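Endo-beta-1,4-glucanase (Ampullaria crossean, PDB 5XBU) probably hydrolyses internal beta-1,4-glucosidic bonds of cellulose, as an endoglucanase of glycoside hydrolase family 45. Local coordinates at residues A25-Y30 against D156-T161; K35-C40 against T109-I114; W51-H56 against Q144-Q149. All coordinates share one frame; numbering follows the deposited sequence.

Interaction 1 of 3, residues A25-Y30 against D156-T161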
ATOM      1  N   ALA A  25       0.990  -5.797   7.366  1.00  8.73           N
ATOM      2  CA  ALA A  25       0.139  -5.468   6.247  1.00  8.61           C
ATOM      3  C   ALA A  25       0.195  -6.608   5.252  1.00  8.63           C
ATOM      4  O   ALA A  25       1.226  -7.285   5.112  1.00  9.11           O
ATOM      5  CB  ALA A  25       0.580  -4.191   5.552  1.00  9.15           C
ATOM      6  N   SER A  26      -0.911  -6.804   4.552  1.00  8.70           N
ATOM      7  CA  SER A  26      -0.897  -7.602   3.340  1.00  9.02           C
ATOM      8  C   SER A  26      -0.532  -6.725   2.151  1.00  8.88           C
ATOM      9  O   SER A  26      -0.638  -5.493   2.196  1.00  8.72           O
ATOM     10  CB  SER A  26      -2.244  -8.290   3.140  1.00  9.46           C
ATOM     11  OG  SER A  26      -3.342  -7.421   3.384  1.00  9.37           O
ATOM     12  N   THR A  27      -0.075  -7.385   1.083  1.00  8.77           N
ATOM     13  CA  THR A  27       0.256  -6.714  -0.154  1.00  9.04           C
ATOM     14  C   THR A  27      -0.266  -7.522  -1.331  1.00  9.41           C
ATOM     15  O   THR A  27      -0.376  -8.742  -1.278  1.00 10.16           O
ATOM     16  CB  THR A  27       1.775  -6.455  -0.317  1.00  9.54           C
ATOM     17  OG1 THR A  27       2.473  -7.672  -0.609  1.00 10.03           O
ATOM     18  CG2 THR A  27       2.417  -5.776   0.867  1.00 10.33           C
ATOM     19  N   THR A  28      -0.547  -6.805  -2.423  1.00  9.43           N
ATOM     20  CA  THR A  28      -0.803  -7.371  -3.742  1.00 10.30           C
ATOM     21  C   THR A  28      -0.083  -6.485  -4.754  1.00 10.98           C
ATOM     22  O   THR A  28       0.562  -5.493  -4.389  1.00 11.35           O
ATOM     23  CB  THR A  28      -2.308  -7.500  -4.051  1.00 10.89           C
ATOM     24  OG1 THR A  28      -2.970  -6.258  -3.819  1.00 11.09           O
ATOM     25  CG2 THR A  28      -2.994  -8.595  -3.240  1.00 11.43           C
ATOM     26  N   ARG A  29      -0.204  -6.811  -6.032  0.66 12.64           N
ATOM     27  CA  ARG A  29       0.302  -5.945  -7.081  0.66 14.25           C
ATOM     28  C   ARG A  29      -0.834  -5.626  -8.034  0.66 13.66           C
ATOM     29  O   ARG A  29      -1.780  -6.410  -8.177  0.66 13.76           O
ATOM     30  CB  ARG A  29       1.504  -6.564  -7.806  0.66 16.84           C
ATOM     31  CG  ARG A  29       1.285  -7.990  -8.308  0.66 19.46           C
ATOM     32  CD  ARG A  29       2.569  -8.576  -8.895  0.66 22.17           C
ATOM     33  NE  ARG A  29       2.805  -9.981  -8.622  0.66 24.73           N
ATOM     34  CZ  ARG A  29       3.716 -10.688  -9.272  0.66 26.43           C
ATOM     35  NH1 ARG A  29       3.924 -11.968  -8.989  0.66 27.11           N
ATOM     36  NH2 ARG A  29       4.405 -10.096 -10.236  0.66 26.93           N
ATOM     37  N   TYR A  30      -0.746  -4.455  -8.657  1.00 13.44           N
ATOM     38  CA  TYR A  30      -1.767  -4.025  -9.585  1.00 14.28           C
ATOM     39  C   TYR A  30      -1.139  -3.285 -10.731  1.00 15.86           C
ATOM     40  O   TYR A  30      -0.014  -2.780 -10.640  1.00 16.10           O
ATOM     41  CB  TYR A  30      -2.830  -3.178  -8.928  1.00 14.17           C
ATOM     42  CG  TYR A  30      -2.506  -1.704  -8.704  1.00 13.62           C
ATOM     43  CD1 TYR A  30      -1.618  -1.287  -7.727  1.00 12.68           C
ATOM     44  CD2 TYR A  30      -3.130  -0.718  -9.487  1.00 14.53           C
ATOM     45  CE1 TYR A  30      -1.388   0.056  -7.501  1.00 12.42           C
ATOM     46  CE2 TYR A  30      -2.887   0.645  -9.275  1.00 14.24           C
ATOM     47  CZ  TYR A  30      -2.028   1.009  -8.265  1.00 12.91           C
ATOM     48  OH  TYR A  30      -1.830   2.359  -8.070  1.00 13.44           O
ATOM     49  N   ASP A 156       5.677 -11.881  -4.272  1.00 12.11           N
ATOM     50  CA  ASP A 156       4.406 -12.501  -4.623  1.00 12.16           C
ATOM     51  C   ASP A 156       3.485 -12.345  -3.409  1.00 11.47           C
ATOM     52  O   ASP A 156       3.382 -13.220  -2.545  1.00 11.65           O
ATOM     53  CB  ASP A 156       4.600 -13.953  -4.988  1.00 13.79           C
ATOM     54  CG  ASP A 156       3.311 -14.631  -5.387  1.00 15.96           C
ATOM     55  OD1 ASP A 156       2.275 -13.953  -5.581  1.00 16.97           O
ATOM     56  OD2 ASP A 156       3.339 -15.863  -5.502  1.00 17.46           O
ATOM     57  N   ASN A 157       2.824 -11.192  -3.347  1.00 11.24           N
ATOM     58  CA  ASN A 157       1.919 -10.843  -2.264  1.00 11.20           C
ATOM     59  C   ASN A 157       2.495 -11.125  -0.871  1.00 10.38           C
ATOM     60  O   ASN A 157       1.815 -11.715  -0.028  1.00 10.96           O
ATOM     61  CB  ASN A 157       0.574 -11.538  -2.419  1.00 11.88           C
ATOM     62  CG  ASN A 157      -0.110 -11.286  -3.721  1.00 12.98           C
ATOM     63  OD1 ASN A 157       0.250 -10.392  -4.474  1.00 12.51           O
ATOM     64  ND2 ASN A 157      -1.156 -12.080  -3.987  1.00 14.56           N
ATOM     65  N   PRO A 158       3.721 -10.697  -0.587  1.00  9.95           N
ATOM     66  CA  PRO A 158       4.282 -11.031   0.725  1.00  9.86           C
ATOM     67  C   PRO A 158       3.542 -10.333   1.853  1.00  9.48           C
ATOM     68  O   PRO A 158       3.071  -9.194   1.727  1.00  9.79           O
ATOM     69  CB  PRO A 158       5.716 -10.507   0.642  1.00 10.62           C
ATOM     70  CG  PRO A 158       5.630  -9.383  -0.370  1.00 10.40           C
ATOM     71  CD  PRO A 158       4.662  -9.896  -1.379  1.00 10.40           C
ATOM     72  N   GLU A 159       3.530 -11.006   2.994  1.00  9.55           N
ATOM     73  CA  GLU A 159       3.233 -10.390   4.283  1.00  9.48           C
ATOM     74  C   GLU A 159       4.398  -9.498   4.689  1.00  9.04           C
ATOM     75  O   GLU A 159       5.568  -9.876   4.531  1.00  9.58           O
ATOM     76  CB  GLU A 159       3.066 -11.520   5.317  1.00  9.76           C
ATOM     77  CG  GLU A 159       2.684 -11.074   6.711  1.00  9.86           C
ATOM     78  CD  GLU A 159       2.613 -12.278   7.654  1.00 10.00           C
ATOM     79  OE1 GLU A 159       1.521 -12.566   8.200  1.00 10.00           O
ATOM     80  OE2 GLU A 159       3.668 -12.927   7.846  1.00 10.40           O
ATOM     81  N   VAL A 160       4.094  -8.306   5.210  1.00  8.75           N
ATOM     82  CA  VAL A 160       5.137  -7.364   5.582  1.00  8.91           C
ATOM     83  C   VAL A 160       4.794  -6.746   6.931  1.00  8.69           C
ATOM     84  O   VAL A 160       3.632  -6.715   7.341  1.00  9.24           O
ATOM     85  CB  VAL A 160       5.304  -6.239   4.529  1.00  9.24           C
ATOM     86  CG1 VAL A 160       5.630  -6.836   3.150  1.00  9.77           C
ATOM     87  CG2 VAL A 160       4.022  -5.392   4.425  1.00  9.50           C
ATOM     88  N   THR A 161       5.807  -6.212   7.601  1.00  8.75           N
ATOM     89  CA  THR A 161       5.574  -5.186   8.600  1.00  8.99           C
ATOM     90  C   THR A 161       5.633  -3.820   7.919  1.00  9.26           C
ATOM     91  O   THR A 161       6.306  -3.656   6.897  1.00 10.19           O
ATOM     92  CB  THR A 161       6.548  -5.254   9.776  1.00 10.35           C
ATOM     93  OG1 THR A 161       7.897  -5.109   9.327  1.00 11.36           O
ATOM     94  CG2 THR A 161       6.375  -6.565  10.554  1.00 11.60           C
TER
HETATM   95  O   HOH W   1      -0.076 -10.353   1.739  1.00 11.75           O
HETATM   96  O   HOH W   2      -1.256  -9.492  -6.620  1.00 17.16           O
HETATM   97  O   HOH W   3       1.860 -11.415  -6.926  1.00 23.69           O

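Interaction 2 of 3, residues K35-C40 against T109-I114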
ATOM      1  N   LYS A  35      -4.202   7.698 -13.812  1.00 17.23           N
ATOM      2  CA  LYS A  35      -3.445   8.720 -13.102  1.00 15.50           C
ATOM      3  C   LYS A  35      -3.432   8.440 -11.606  1.00 14.64           C
ATOM      4  O   LYS A  35      -2.378   8.485 -10.962  1.00 14.92           O
ATOM      5  CB  LYS A  35      -4.039  10.098 -13.377  1.00 15.06           C
ATOM      6  CG  LYS A  35      -3.352  11.180 -12.575  1.00 14.95           C
ATOM      7  CD  LYS A  35      -3.682  12.567 -13.077  1.00 15.85           C
ATOM      8  CE  LYS A  35      -5.137  12.922 -12.851  1.00 16.99           C
ATOM      9  NZ  LYS A  35      -5.429  14.273 -13.433  1.00 17.70           N
ATOM     10  N   GLY A  36      -4.593   8.146 -11.045  1.00 13.95           N
ATOM     11  CA  GLY A  36      -4.692   7.774  -9.648  1.00 13.34           C
ATOM     12  C   GLY A  36      -5.237   8.889  -8.764  1.00 12.41           C
ATOM     13  O   GLY A  36      -5.361  10.058  -9.144  1.00 12.74           O
ATOM     14  N   ALA A  37      -5.518   8.483  -7.536  1.00 11.58           N
ATOM     15  CA  ALA A  37      -6.313   9.247  -6.596  1.00 11.42           C
ATOM     16  C   ALA A  37      -5.570  10.402  -5.955  1.00 10.81           C
ATOM     17  O   ALA A  37      -6.208  11.191  -5.246  1.00 11.96           O
ATOM     18  CB  ALA A  37      -6.847   8.308  -5.520  1.00 12.08           C
ATOM     19  N   CYS A  38      -4.254  10.519  -6.166  1.00 10.23           N
ATOM     20  CA  CYS A  38      -3.497  11.637  -5.644  1.00 10.26           C
ATOM     21  C   CYS A  38      -3.147  12.643  -6.734  1.00 10.27           C
ATOM     22  O   CYS A  38      -2.420  13.605  -6.462  1.00 10.32           O
ATOM     23  CB  CYS A  38      -2.246  11.185  -4.898  1.00 10.49           C
ATOM     24  SG  CYS A  38      -2.636  10.076  -3.512  1.00  9.96           S
ATOM     25  N   GLY A  39      -3.694  12.477  -7.932  1.00 10.70           N
ATOM     26  CA  GLY A  39      -3.472  13.463  -8.970  1.00 11.34           C
ATOM     27  C   GLY A  39      -2.056  13.504  -9.506  1.00 10.79           C
ATOM     28  O   GLY A  39      -1.599  14.561  -9.960  1.00 11.29           O
ATOM     29  N   CYS A  40      -1.366  12.365  -9.517  1.00 10.63           N
ATOM     30  CA  CYS A  40       0.024  12.307  -9.966  1.00 10.82           C
ATOM     31  C   CYS A  40       0.111  12.125 -11.483  1.00 11.28           C
ATOM     32  O   CYS A  40       0.586  11.115 -12.007  1.00 11.50           O
ATOM     33  CB  CYS A  40       0.786  11.228  -9.213  1.00 11.02           C
ATOM     34  SG  CYS A  40       0.890  11.610  -7.436  1.00 10.86           S
ATOM     35  N   THR A 109       0.313   7.047  -3.797  1.00  8.44           N
ATOM     36  CA  THR A 109      -0.108   7.876  -4.926  1.00  8.74           C
ATOM     37  C   THR A 109      -1.498   7.531  -5.419  1.00  8.84           C
ATOM     38  O   THR A 109      -1.989   8.195  -6.341  1.00 10.14           O
ATOM     39  CB  THR A 109       0.877   7.804  -6.092  1.00  9.53           C
ATOM     40  OG1 THR A 109       0.820   6.480  -6.610  1.00 10.06           O
ATOM     41  CG2 THR A 109       2.272   8.182  -5.692  1.00 10.04           C
ATOM     42  N   ASN A 110      -2.166   6.545  -4.825  1.00  8.97           N
ATOM     43  CA  ASN A 110      -3.457   6.103  -5.311  1.00  9.60           C
ATOM     44  C   ASN A 110      -4.165   5.421  -4.149  1.00  9.20           C
ATOM     45  O   ASN A 110      -3.592   5.282  -3.070  1.00  9.11           O
ATOM     46  CB  ASN A 110      -3.220   5.217  -6.538  1.00 10.41           C
ATOM     47  CG  ASN A 110      -4.469   4.901  -7.326  1.00 11.38           C
ATOM     48  OD1 ASN A 110      -5.494   5.569  -7.222  1.00 10.99           O
ATOM     49  ND2 ASN A 110      -4.382   3.868  -8.149  1.00 13.03           N
ATOM     50  N   ALA A 111      -5.414   5.011  -4.382  1.00  9.89           N
ATOM     51  CA  ALA A 111      -6.232   4.352  -3.371  1.00 10.20           C
ATOM     52  C   ALA A 111      -6.733   3.011  -3.877  1.00 10.09           C
ATOM     53  O   ALA A 111      -7.025   2.856  -5.065  1.00 11.05           O
ATOM     54  CB  ALA A 111      -7.451   5.219  -3.049  1.00 11.50           C
ATOM     55  N   CYS A 112      -6.867   2.072  -2.938  1.00  9.75           N
ATOM     56  CA  CYS A 112      -7.520   0.787  -3.158  1.00 10.16           C
ATOM     57  C   CYS A 112      -8.886   0.878  -2.476  1.00 10.08           C
ATOM     58  O   CYS A 112      -8.982   0.690  -1.252  1.00 10.05           O
ATOM     59  CB  CYS A 112      -6.684  -0.348  -2.563  1.00 11.01           C
ATOM     60  SG  CYS A 112      -7.395  -2.016  -2.812  1.00 11.67           S
ATOM     61  N   PRO A 113      -9.954   1.233  -3.203  0.56 10.52           N
ATOM     62  CA  PRO A 113     -11.243   1.429  -2.523  0.56 10.84           C
ATOM     63  C   PRO A 113     -11.803   0.117  -2.015  0.56 10.72           C
ATOM     64  O   PRO A 113     -11.563  -0.954  -2.577  0.56 11.38           O
ATOM     65  CB  PRO A 113     -12.164   1.991  -3.613  0.56 11.47           C
ATOM     66  CG  PRO A 113     -11.284   2.431  -4.711  0.56 11.48           C
ATOM     67  CD  PRO A 113     -10.032   1.606  -4.631  0.56 11.08           C
ATOM     68  N   ILE A 114     -12.601   0.219  -0.956  1.00 10.26           N
ATOM     69  CA  ILE A 114     -13.347  -0.938  -0.473  1.00 10.20           C
ATOM     70  C   ILE A 114     -14.177  -1.521  -1.605  1.00 10.49           C
ATOM     71  O   ILE A 114     -14.213  -2.736  -1.813  1.00 11.34           O
ATOM     72  CB  ILE A 114     -14.222  -0.547   0.727  1.00 10.17           C
ATOM     73  CG1 ILE A 114     -13.350  -0.127   1.915  1.00 10.86           C
ATOM     74  CG2 ILE A 114     -15.212  -1.645   1.073  1.00 10.74           C
ATOM     75  CD1 ILE A 114     -14.090   0.641   3.006  1.00 12.18           C
TER
HETATM   76  O   HOH W   4      -2.064   9.758  -8.561  1.00 12.68           O

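Interaction 3 of 3, residues W51-H56 against Q144-Q149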
ATOM      1  N   TRP A  51       6.893   8.530 -13.882  1.00 11.07           N
ATOM      2  CA  TRP A  51       7.448   8.048 -12.620  1.00 10.68           C
ATOM      3  C   TRP A  51       6.411   7.313 -11.781  1.00 10.42           C
ATOM      4  O   TRP A  51       6.765   6.421 -10.993  1.00 10.82           O
ATOM      5  CB  TRP A  51       8.114   9.163 -11.822  1.00 10.89           C
ATOM      6  CG  TRP A  51       7.186  10.266 -11.358  1.00 10.98           C
ATOM      7  CD1 TRP A  51       7.053  11.502 -11.909  1.00 11.27           C
ATOM      8  CD2 TRP A  51       6.308  10.239 -10.218  1.00 10.52           C
ATOM      9  NE1 TRP A  51       6.141  12.232 -11.200  1.00 11.27           N
ATOM     10  CE2 TRP A  51       5.665  11.478 -10.158  1.00 10.62           C
ATOM     11  CE3 TRP A  51       6.034   9.287  -9.234  1.00 10.44           C
ATOM     12  CZ2 TRP A  51       4.739  11.778  -9.164  1.00 11.09           C
ATOM     13  CZ3 TRP A  51       5.106   9.587  -8.248  1.00 10.48           C
ATOM     14  CH2 TRP A  51       4.466  10.832  -8.224  1.00 10.86           C
ATOM     15  N   ASN A  52       5.143   7.697 -11.894  1.00 10.15           N
ATOM     16  CA  ASN A  52       4.070   7.079 -11.115  1.00 10.40           C
ATOM     17  C   ASN A  52       3.627   5.725 -11.672  1.00 10.46           C
ATOM     18  O   ASN A  52       2.858   5.010 -11.025  1.00 11.29           O
ATOM     19  CB  ASN A  52       2.915   8.084 -10.992  1.00 10.70           C
ATOM     20  CG  ASN A  52       1.890   7.650  -9.991  1.00 11.32           C
ATOM     21  OD1 ASN A  52       2.227   7.143  -8.921  1.00 11.78           O
ATOM     22  ND2 ASN A  52       0.616   7.858 -10.327  1.00 12.34           N
ATOM     23  N   LEU A  53       4.146   5.327 -12.828  1.00 10.75           N
ATOM     24  CA  LEU A  53       4.041   3.965 -13.330  1.00 11.34           C
ATOM     25  C   LEU A  53       5.298   3.149 -13.084  1.00 10.87           C
ATOM     26  O   LEU A  53       5.239   1.918 -13.136  1.00 11.83           O
ATOM     27  CB  LEU A  53       3.765   4.005 -14.849  1.00 12.70           C
ATOM     28  CG  LEU A  53       2.416   4.598 -15.217  1.00 14.64           C
ATOM     29  CD1 LEU A  53       2.270   4.635 -16.714  1.00 15.53           C
ATOM     30  CD2 LEU A  53       1.254   3.818 -14.579  1.00 16.00           C
ATOM     31  N   GLN A  54       6.432   3.809 -12.829  1.00 10.73           N
ATOM     32  CA  GLN A  54       7.744   3.165 -12.816  1.00 10.95           C
ATOM     33  C   GLN A  54       8.306   2.909 -11.422  1.00 10.85           C
ATOM     34  O   GLN A  54       9.098   1.965 -11.249  1.00 11.25           O
ATOM     35  CB  GLN A  54       8.760   4.050 -13.551  1.00 11.16           C
ATOM     36  CG  GLN A  54       8.490   4.226 -15.018  1.00 11.41           C
ATOM     37  CD  GLN A  54       9.229   5.412 -15.601  1.00 11.62           C
ATOM     38  OE1 GLN A  54       9.664   6.316 -14.890  1.00 11.79           O
ATOM     39  NE2 GLN A  54       9.370   5.416 -16.924  1.00 12.80           N
ATOM     40  N   LYS A  55       7.999   3.776 -10.470  1.00 10.31           N
ATOM     41  CA  LYS A  55       8.658   3.785  -9.168  1.00 10.42           C
ATOM     42  C   LYS A  55       7.912   2.925  -8.165  1.00 10.02           C
ATOM     43  O   LYS A  55       6.921   2.284  -8.503  1.00 10.56           O
ATOM     44  CB  LYS A  55       8.862   5.205  -8.680  1.00 10.76           C
ATOM     45  CG  LYS A  55       9.883   5.967  -9.504  1.00 12.10           C
ATOM     46  CD  LYS A  55      10.346   7.210  -8.768  1.00 13.03           C
ATOM     47  CE  LYS A  55      11.384   7.946  -9.521  1.00 13.15           C
ATOM     48  NZ  LYS A  55      11.923   9.046  -8.692  1.00 13.58           N
ATOM     49  N   HIS A  56       8.436   2.880  -6.935  1.00 10.38           N
ATOM     50  CA  HIS A  56       7.816   2.145  -5.842  1.00 10.36           C
ATOM     51  C   HIS A  56       6.699   3.019  -5.271  1.00  9.55           C
ATOM     52  O   HIS A  56       6.911   3.829  -4.362  1.00  9.96           O
ATOM     53  CB  HIS A  56       8.858   1.842  -4.782  1.00 11.52           C
ATOM     54  CG  HIS A  56       9.896   0.897  -5.226  1.00 12.26           C
ATOM     55  ND1 HIS A  56      11.205   0.995  -4.811  1.00 13.37           N
ATOM     56  CD2 HIS A  56       9.836  -0.197  -6.028  1.00 13.54           C
ATOM     57  CE1 HIS A  56      11.919   0.023  -5.373  1.00 13.66           C
ATOM     58  NE2 HIS A  56      11.109  -0.717  -6.111  1.00 13.72           N
ATOM     59  N   GLN A 144       2.093  -0.862  -7.266  1.00 10.95           N
ATOM     60  CA  GLN A 144       2.117  -0.628  -8.717  1.00 11.96           C
ATOM     61  C   GLN A 144       3.200  -1.487  -9.366  1.00 12.22           C
ATOM     62  O   GLN A 144       4.355  -1.487  -8.927  1.00 12.18           O
ATOM     63  CB  GLN A 144       2.421   0.845  -8.942  1.00 11.87           C
ATOM     64  CG  GLN A 144       2.589   1.263 -10.407  1.00 12.29           C
ATOM     65  CD  GLN A 144       1.345   1.080 -11.226  1.00 13.65           C
ATOM     66  OE1 GLN A 144       1.247   0.152 -12.030  1.00 14.99           O
ATOM     67  NE2 GLN A 144       0.356   1.967 -11.006  1.00 15.17           N
ATOM     68  N   ASP A 145       2.824  -2.189 -10.439  1.00 13.72           N
ATOM     69  CA  ASP A 145       3.738  -3.115 -11.100  1.00 15.35           C
ATOM     70  C   ASP A 145       3.752  -2.922 -12.614  1.00 15.88           C
ATOM     71  O   ASP A 145       4.162  -3.834 -13.331  1.00 16.32           O
ATOM     72  CB  ASP A 145       3.388  -4.575 -10.740  1.00 16.84           C
ATOM     73  CG  ASP A 145       4.505  -5.586 -11.092  1.00 17.89           C
ATOM     74  OD1 ASP A 145       5.721  -5.285 -10.953  1.00 18.15           O
ATOM     75  OD2 ASP A 145       4.152  -6.703 -11.513  1.00 19.37           O
ATOM     76  N   GLN A 146       3.332  -1.749 -13.113  1.00 16.33           N
ATOM     77  CA  GLN A 146       3.179  -1.552 -14.557  1.00 17.52           C
ATOM     78  C   GLN A 146       4.427  -1.939 -15.328  1.00 16.90           C
ATOM     79  O   GLN A 146       4.327  -2.514 -16.416  1.00 17.89           O
ATOM     80  CB  GLN A 146       2.761  -0.106 -14.871  1.00 19.34           C
ATOM     81  CG  GLN A 146       2.736   0.250 -16.381  1.00 21.57           C
ATOM     82  CD  GLN A 146       1.355   0.600 -16.917  1.00 23.02           C
ATOM     83  OE1 GLN A 146       0.337   0.207 -16.376  1.00 23.63           O
ATOM     84  NE2 GLN A 146       1.330   1.339 -18.016  1.00 23.83           N
ATOM     85  N   VAL A 147       5.612  -1.621 -14.806  1.00 16.03           N
ATOM     86  CA  VAL A 147       6.867  -1.891 -15.514  1.00 16.10           C
ATOM     87  C   VAL A 147       7.662  -3.025 -14.867  1.00 16.59           C
ATOM     88  O   VAL A 147       8.874  -3.179 -15.110  1.00 17.43           O
ATOM     89  CB  VAL A 147       7.705  -0.618 -15.710  1.00 16.26           C
ATOM     90  CG1 VAL A 147       6.871   0.454 -16.361  1.00 16.58           C
ATOM     91  CG2 VAL A 147       8.314  -0.129 -14.393  1.00 16.21           C
ATOM     92  N   GLY A 148       6.996  -3.846 -14.068  1.00 16.48           N
ATOM     93  CA  GLY A 148       7.669  -4.978 -13.480  1.00 16.93           C
ATOM     94  C   GLY A 148       8.507  -4.655 -12.266  1.00 16.79           C
ATOM     95  O   GLY A 148       9.346  -5.479 -11.878  1.00 17.74           O
ATOM     96  N   GLN A 149       8.291  -3.498 -11.630  1.00 16.20           N
ATOM     97  CA  GLN A 149       9.144  -3.117 -10.508  1.00 16.12           C
ATOM     98  C   GLN A 149       8.921  -3.984  -9.277  1.00 16.23           C
ATOM     99  O   GLN A 149       9.838  -4.141  -8.450  1.00 16.98           O
ATOM    100  CB  GLN A 149       8.960  -1.639 -10.166  1.00 15.76           C
ATOM    101  CG  GLN A 149       7.541  -1.171  -9.740  1.00 14.65           C
ATOM    102  CD  GLN A 149       6.696  -0.690 -10.918  1.00 13.42           C
ATOM    103  OE1 GLN A 149       6.513  -1.394 -11.918  1.00 14.13           O
ATOM    104  NE2 GLN A 149       6.188   0.537 -10.811  1.00 12.64           N
TER
HETATM  105  O   HOH W   5       0.646   4.375  -9.457  1.00 14.58           O
HETATM  106  O   HOH W   6      12.050  -2.612  -7.847  1.00 17.37           O

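Interaction 1 of 3, residues A25-Y30 against D156-T161
R29 NH1 and D156 OD1 approach each other at the outer end of this contact. D156 OD1 lies at the edge of the guanidinium, near its plane, but 4.3 Å from R29 NH1, too far for a salt bridge. R29 NH2 forms its salt bridge with E151 instead. N157 comes next and lies against the backbone of strand 22-30. Its CG stands anti to its own carbonyl carbon (chi1 -56°), which brings OD1 to 3.3 Å from T28 CA. A water accepts from R29 N and donates to N157 OD1, 2.8 Å away. A second water accepts from T27 N. Solvent thus takes the N-H groups of T27 and R29, where the two backbones no longer pair directly. N157 ND2 is bonded to K94 O.

At P158 the link is direct. T27 OG1 donates to P158 O at 2.9 Å, in the carbonyl plane and on a lone pair. The T27 hydroxyl sits between its backbone N and carbonyl carbon (chi1 73°), and T27 CG2 is thereby set 3.9 Å from V160 CG2. A valine in place of T27 would probably leave P158 O without its donor in a buried position.

E159 has its CB directed away, and its carboxylate is hydrogen-bonded to Y137 and T87. V160 then forms an antiparallel hydrogen-bonded pair with A25. A25 N donates to V160 O at 2.8 Å, and V160 N donates back to A25 O at 3.0 Å. Their side chains pack on one sheet face.

The contact marks where strand 160-165 joins strand 22-30 in the family's double-psi beta-barrel. Strand 140-144 runs parallel to strand 22-30. Strand 81-86 pairs with strand 160-165, and helix 118-121 touches S26 and T28 through W120.

Interaction 2 of 3, residues K35-C40 against T109-I114
T109, N110 and A37 bury the most surface where the type I beta turn G36-G39 packs on the loop after strand 104-108. It is a loop-to-loop contact of the double-psi beta-barrel, and two of its cysteines, C38 and C40, are in disulfides.

N110 reaches the turn with its side chain. CG is anti to the backbone N (chi1 -168°), and OD1 comes to A37 N. A37 N donates to N110 OD1 at 2.9 Å. The donor stands 42° out of the amide carbonyl plane, so the bond is not on a lone pair. The same OD1 takes a weak bond from A111 N, so two N-H groups share this one oxygen. The amide also comes close to G36, with OD1 3.4 Å from G36 CA. A CB on G36 would be tight against N110 CG and T109 O.

A37 adds apolar packing, its CB 4.0 Å from A111 CB. F65 of helix 62-65 touches both alanines.

T109 offers its backbone as well as its side chain. C38 N donates to T109 O at 3.2 Å, again from above the carbonyl plane. C38 SG, bonded to C78, packs on T109 C. Just after the turn, C40 SG, bonded to C178, lies 4.0 Å from T109 CB. T109 OG1 is held by N52. A water joins the two loops: it donates to T109 O and to K35 O, both at 2.7 Å, and accepts from C40 N.

Interaction 3 of 3, residues W51-H56 against Q144-Q149
Q149 and L53 form the tight part of this contact, where the end of helix 50-54 meets the type I beta turn D145-G148, in the loop after strand 140-144 of the double-psi beta-barrel. Q149 CG lies between its backbone N and carbonyl carbon (chi1 60°), and the chain bends again at chi2. This brings NE2 to the end of the helix. Q149 NE2 donates to L53 O at 2.9 Å and to K55 O at 3.0 Å, which uses both its N-H groups. Both acceptors lie close to the amide plane. Q149 OE1 accepts from V147 N, in the carbonyl plane, so three bonds fix the rotation of the amide.

L53 packs beside Q146, which is exposed. The two side chains point the same way, with L53 CD1 3.7 Å from Q146 NE2. Q144 CG packs against the carbonyl oxygens of N52 and L53.

The outer side is looser and solvent-exposed: V147 CG2 touches Q54 CA at 3.7 Å, without a hydrogen bond. H56 is linked to Q149 through a water, which lies in the plane of its ring 2.7 Å from H56 NE2 and donates to Q149 O at 2.8 Å.

The three contacts sit around one barrel, with centres about 14 to 18 Å apart. Y30, at the end of strand 22-30, ties interaction 1 to both others. Its OH lies 3.0 Å from N110 ND2 of interaction 2, probably a hydrogen bond. Its backbone O probably accepts from D145 N of interaction 3 at 2.9 Å. Interactions 2 and 3 meet through N52 OD1 and T109 OG1, 2.8 Å apart, and through C40 SG against W51. Both are nested inside the chain loop closed by interaction 1, and their own segments alternate along the chain. The structure is the apo form, so no bound substrate relates these contacts to the active site.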